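Local coordinates for protein mevalonate diphosphate decarboxylase (Legionella pneumophila, PDB 3LTO) that probably catalyses the ATP-dependent decarboxylation of mevalonate diphosphate, a step of isoprenoid biosynthesis, at residues D53-L58 with F93-S98; D78-L83 with A115-C120. All blocks are in the same frame, centred on the assembly; numbering follows the deposited sequence.

Contact 1. Residues D53-L58 with F93-S98; sequences DIWEPL and FLIQSS
Asp53 OD1 is gripped twice: it accepts the backbone N-H of Phe93 at 2.8 Å from Phe93 N and forms a salt bridge with Lys84. The amide comes in on the anti lone pair and the bond is bent, 134° at the hydrogen. A side-chain oxygen takes the amide that starts the pairing; the next link, Ile54 N to Phe93 O, is main chain to main chain. Beyond it the bridges Ile54 to Leu94 and Trp55 to Ile95 are in parallel register. The shortest of the amide links joins Ile95 N to Ile54 O at 2.6 Å, and Leu58 N still reaches Ser97 O after the regular strand 54-55 has ended.

On the face carrying Trp55 and Ile95, the indole swings anti to its own backbone N (chi1 -179°), which carries the pyrrole edge along the strand to Ser97. Trp55 NE1 donates to Ser97 OG at 3.0 Å, with the hydroxyl somewhat out of the ring plane. Pro57 CD sits over the centre of one indole face, while Trp55 CD1 meets the branch methyl Ile95 CG2 at 3.9 Å. Ile54 CG2 and Leu94 CD1 touch at 4.0 Å on the other face, and farther along Leu58 CD1 rests against Gln96 CB at 3.6 Å. A water links Leu58 O and Ser98 OG.

Adjacent parallel strands joined through helix 71-87 form a beta-alpha-beta unit; as the chain steps from 54-55 to 93-99 by way of a helix on the face of Trp55 and Ile95, the crossover is left-handed, the unusual hand known for the ribosomal protein S5 domain 2-like fold.

Contact 2. Residues D78-L83 with A115-C120; sequences DHLVRL and AALTKC
His79 and Thr118 join two helices of the alpha layer of an S5-like alpha/beta domain, the first being the crossover helix of its beta-alpha-beta unit. The local axes run in the same general direction, inclined at a crossing angle of -29°, with a closest approach of 10.2 Å, a separation bridged by side chains from both helices.

Polar contact is concentrated on one imidazole. A chi1 of -173° places the His79 ring beside its own carbonyl carbon and sends it toward the second helix, where its NE2 donates to Thr118 OG1 at 2.8 Å. The bond is nearly straight, 163° at the hydrogen, and the hydroxyl lies close to the ring plane. Thr118 OG1 is also hydrogen-bonded to Phe114 O one turn back, which ties the acceptor to its own helix. On the other ring nitrogen, Arg82 NH1 donates to His79 ND1 in the planes of both groups, a longer and more bent bond of 3.1 Å. One nitrogen donating and the other accepting is consistent with a neutral imidazole, and the two bonds together restrain the ring's rotation.

Among the apolar contacts, Leu83, one turn on in the same helix, covers one face of the His79 ring while its CD1 crosses to touch Thr118 CA at 3.7 Å. Leu80 and Leu117 meet methyl to methyl, CD1 to CD1, at 4.3 Å. Leu117 slides past His79 in the opposite direction, bringing its CD2 to the ring edge, 3.8 Å from His79 CD2.

In the fold
Contacts 1 and 2 share the beta-alpha-beta unit: its parallel strands pair in contact 1, while its helix 71-87 supplies one side of contact 2. Their centres lie about 12 Å apart, and Leu80 connects them, its CD2 3.5 Å from Ile95 CD1. All five touching residues of contact 2 are buried, whereas only three of the twelve touching residues of contact 1 are, and Ile54 is exposed. The chemistry follows this: in contact 1 (601 Å² buried) four of its six hydrogen bonds join main chain to main chain, while contact 2 (226 Å²) has one side-chain hydrogen bond amid leucines. Helix 110-129 also packs on Phe93 through Leu125 and Leu128, so both helices touch strand 93-99.

Contact 1. Residues D53-L58 with F93-S98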
# COMPACT_ATOMS: atom_id res chain seq x y z
N ASP A 53 -13.38 -12.12 26.02
CA ASP A 53 -12.81 -10.89 26.53
C ASP A 53 -13.86 -10.04 27.23
O ASP A 53 -15.05 -10.15 26.96
CB ASP A 53 -12.19 -10.09 25.39
CG ASP A 53 -11.26 -10.92 24.54
OD1 ASP A 53 -10.40 -11.61 25.12
OD2 ASP A 53 -11.38 -10.87 23.30
N ILE A 54 -13.40 -9.18 28.13
CA ILE A 54 -14.28 -8.27 28.84
C ILE A 54 -13.63 -6.90 28.79
O ILE A 54 -12.43 -6.78 29.02
CB ILE A 54 -14.47 -8.67 30.31
CG1 ILE A 54 -15.20 -10.02 30.40
CG2 ILE A 54 -15.23 -7.60 31.05
CD1 ILE A 54 -15.43 -10.49 31.82
N TRP A 55 -14.42 -5.88 28.48
CA TRP A 55 -13.91 -4.51 28.40
C TRP A 55 -14.39 -3.67 29.57
O TRP A 55 -15.60 -3.49 29.77
CB TRP A 55 -14.34 -3.86 27.09
CG TRP A 55 -13.82 -2.45 26.95
CD1 TRP A 55 -12.53 -2.05 27.03
CD2 TRP A 55 -14.60 -1.27 26.71
NE1 TRP A 55 -12.44 -0.69 26.84
CE2 TRP A 55 -13.70 -0.19 26.64
CE3 TRP A 55 -15.97 -1.02 26.54
CZ2 TRP A 55 -14.12 1.12 26.41
CZ3 TRP A 55 -16.38 0.29 26.30
CH2 TRP A 55 -15.46 1.34 26.24
N GLU A 56 -13.44 -3.14 30.34
CA GLU A 56 -13.76 -2.31 31.48
C GLU A 56 -12.96 -1.03 31.42
O GLU A 56 -11.86 -0.95 31.96
CB GLU A 56 -13.46 -3.06 32.78
CG GLU A 56 -13.65 -2.23 34.04
CD GLU A 56 -13.21 -2.99 35.28
OE1 GLU A 56 -12.20 -3.73 35.18
OE2 GLU A 56 -13.85 -2.85 36.35
N PRO A 57 -13.50 -0.01 30.75
CA PRO A 57 -12.79 1.27 30.65
C PRO A 57 -12.59 1.84 32.06
O PRO A 57 -13.41 1.61 32.95
CB PRO A 57 -13.72 2.12 29.79
CG PRO A 57 -15.09 1.61 30.20
CD PRO A 57 -14.87 0.11 30.20
N LEU A 58 -11.50 2.57 32.27
CA LEU A 58 -11.19 3.14 33.57
C LEU A 58 -10.90 4.63 33.47
O LEU A 58 -10.51 5.12 32.41
CB LEU A 58 -9.97 2.44 34.19
CG LEU A 58 -9.98 0.92 34.37
CD1 LEU A 58 -8.62 0.46 34.88
CD2 LEU A 58 -11.08 0.51 35.35
N PHE A 93 -9.41 -12.04 27.72
CA PHE A 93 -8.63 -11.05 28.44
C PHE A 93 -9.55 -10.00 29.05
O PHE A 93 -10.61 -9.70 28.49
CB PHE A 93 -7.67 -10.32 27.49
CG PHE A 93 -6.49 -11.14 27.07
CD1 PHE A 93 -5.34 -11.19 27.87
CD2 PHE A 93 -6.51 -11.86 25.88
CE1 PHE A 93 -4.23 -11.95 27.48
CE2 PHE A 93 -5.40 -12.62 25.48
CZ PHE A 93 -4.26 -12.66 26.29
N LEU A 94 -9.15 -9.46 30.19
CA LEU A 94 -9.88 -8.38 30.82
C LEU A 94 -9.16 -7.17 30.22
O LEU A 94 -7.94 -7.07 30.31
CB LEU A 94 -9.70 -8.38 32.34
CG LEU A 94 -10.20 -7.14 33.09
CD1 LEU A 94 -11.69 -6.94 32.84
CD2 LEU A 94 -9.94 -7.28 34.58
N ILE A 95 -9.90 -6.30 29.55
CA ILE A 95 -9.31 -5.12 28.92
C ILE A 95 -9.61 -3.87 29.73
O ILE A 95 -10.77 -3.53 29.93
CB ILE A 95 -9.87 -4.92 27.50
CG1 ILE A 95 -9.81 -6.23 26.72
CG2 ILE A 95 -9.07 -3.83 26.77
CD1 ILE A 95 -10.52 -6.19 25.40
N GLN A 96 -8.57 -3.20 30.19
CA GLN A 96 -8.75 -1.97 30.94
C GLN A 96 -8.04 -0.84 30.20
O GLN A 96 -6.81 -0.75 30.18
CB GLN A 96 -8.21 -2.14 32.37
CG GLN A 96 -9.10 -3.01 33.24
CD GLN A 96 -8.53 -3.24 34.63
OE1 GLN A 96 -9.27 -3.50 35.58
NE2 GLN A 96 -7.21 -3.15 34.75
N SER A 97 -8.84 0.01 29.57
CA SER A 97 -8.33 1.14 28.79
C SER A 97 -8.50 2.44 29.57
O SER A 97 -9.39 2.56 30.42
CB SER A 97 -9.07 1.23 27.46
OG SER A 97 -10.47 1.36 27.68
N SER A 98 -7.66 3.41 29.25
CA SER A 98 -7.70 4.70 29.92
C SER A 98 -7.01 5.77 29.08
O SER A 98 -6.27 5.45 28.14
CB SER A 98 -6.99 4.58 31.27
OG SER A 98 -7.01 5.81 31.95
O HOH W 1 -9.51 7.74 31.40

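Contact 2. Residues D78-L83 with A115-C120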
# COMPACT_ATOMS: atom_id res chain seq x y z
N ASP A 78 -13.77 -6.76 19.28
CA ASP A 78 -13.53 -7.43 18.00
C ASP A 78 -12.06 -7.25 17.58
O ASP A 78 -11.47 -8.15 16.98
CB ASP A 78 -14.42 -6.86 16.89
CG ASP A 78 -15.83 -7.40 16.94
OD1 ASP A 78 -16.06 -8.40 17.65
OD2 ASP A 78 -16.70 -6.82 16.25
N HIS A 79 -11.48 -6.09 17.87
CA HIS A 79 -10.10 -5.86 17.49
C HIS A 79 -9.17 -6.78 18.27
O HIS A 79 -8.16 -7.24 17.74
CB HIS A 79 -9.69 -4.40 17.71
CG HIS A 79 -8.33 -4.07 17.17
ND1 HIS A 79 -8.01 -4.19 15.84
CD2 HIS A 79 -7.21 -3.66 17.80
CE1 HIS A 79 -6.74 -3.87 15.66
NE2 HIS A 79 -6.23 -3.54 16.84
N LEU A 80 -9.50 -7.05 19.53
CA LEU A 80 -8.66 -7.94 20.32
C LEU A 80 -8.79 -9.34 19.73
O LEU A 80 -7.78 -10.02 19.53
CB LEU A 80 -9.07 -7.96 21.79
CG LEU A 80 -8.26 -8.94 22.66
CD1 LEU A 80 -6.77 -8.64 22.46
CD2 LEU A 80 -8.64 -8.84 24.15
N VAL A 81 -10.02 -9.75 19.43
CA VAL A 81 -10.27 -11.08 18.85
C VAL A 81 -9.44 -11.20 17.58
O VAL A 81 -8.76 -12.20 17.35
CB VAL A 81 -11.77 -11.26 18.50
CG1 VAL A 81 -11.97 -12.53 17.68
CG2 VAL A 81 -12.60 -11.32 19.79
N ARG A 82 -9.51 -10.16 16.77
CA ARG A 82 -8.77 -10.10 15.51
C ARG A 82 -7.29 -10.32 15.79
O ARG A 82 -6.63 -11.09 15.09
CB ARG A 82 -9.00 -8.73 14.85
CG ARG A 82 -8.09 -8.42 13.66
CD ARG A 82 -8.41 -7.06 13.03
NE ARG A 82 -9.82 -6.98 12.65
CZ ARG A 82 -10.70 -6.13 13.18
NH1 ARG A 82 -10.33 -5.26 14.11
NH2 ARG A 82 -11.97 -6.19 12.80
N LEU A 83 -6.77 -9.65 16.81
CA LEU A 83 -5.36 -9.78 17.14
C LEU A 83 -5.03 -11.18 17.66
O LEU A 83 -3.99 -11.74 17.33
CB LEU A 83 -4.96 -8.71 18.17
CG LEU A 83 -5.11 -7.27 17.64
CD1 LEU A 83 -4.75 -6.27 18.72
CD2 LEU A 83 -4.22 -7.08 16.42
N ALA A 115 -4.56 1.95 18.92
CA ALA A 115 -3.11 1.78 18.77
C ALA A 115 -2.55 1.12 20.04
O ALA A 115 -1.75 0.19 19.95
CB ALA A 115 -2.43 3.13 18.53
N ALA A 116 -2.98 1.61 21.20
CA ALA A 116 -2.54 1.07 22.50
C ALA A 116 -2.94 -0.40 22.62
O ALA A 116 -2.15 -1.23 23.03
CB ALA A 116 -3.16 1.87 23.65
N LEU A 117 -4.19 -0.71 22.27
CA LEU A 117 -4.65 -2.09 22.33
C LEU A 117 -3.79 -2.97 21.41
O LEU A 117 -3.40 -4.07 21.79
CB LEU A 117 -6.12 -2.19 21.89
CG LEU A 117 -6.68 -3.62 21.80
CD1 LEU A 117 -6.43 -4.37 23.10
CD2 LEU A 117 -8.17 -3.57 21.51
N THR A 118 -3.51 -2.47 20.21
CA THR A 118 -2.70 -3.24 19.28
C THR A 118 -1.33 -3.54 19.86
O THR A 118 -0.86 -4.68 19.83
CB THR A 118 -2.51 -2.49 17.94
OG1 THR A 118 -3.78 -2.26 17.33
CG2 THR A 118 -1.64 -3.32 17.01
N LYS A 119 -0.69 -2.51 20.40
CA LYS A 119 0.64 -2.65 21.00
C LYS A 119 0.64 -3.59 22.20
O LYS A 119 1.50 -4.46 22.31
CB LYS A 119 1.17 -1.26 21.40
CG LYS A 119 1.32 -0.34 20.20
CD LYS A 119 1.56 1.11 20.59
CE LYS A 119 2.97 1.37 21.09
NZ LYS A 119 3.24 2.83 21.20
N CYS A 120 -0.32 -3.42 23.10
CA CYS A 120 -0.39 -4.28 24.27
C CYS A 120 -0.68 -5.74 23.90
O CYS A 120 -0.05 -6.65 24.42
CB CYS A 120 -1.45 -3.77 25.24
SG CYS A 120 -1.40 -4.54 26.87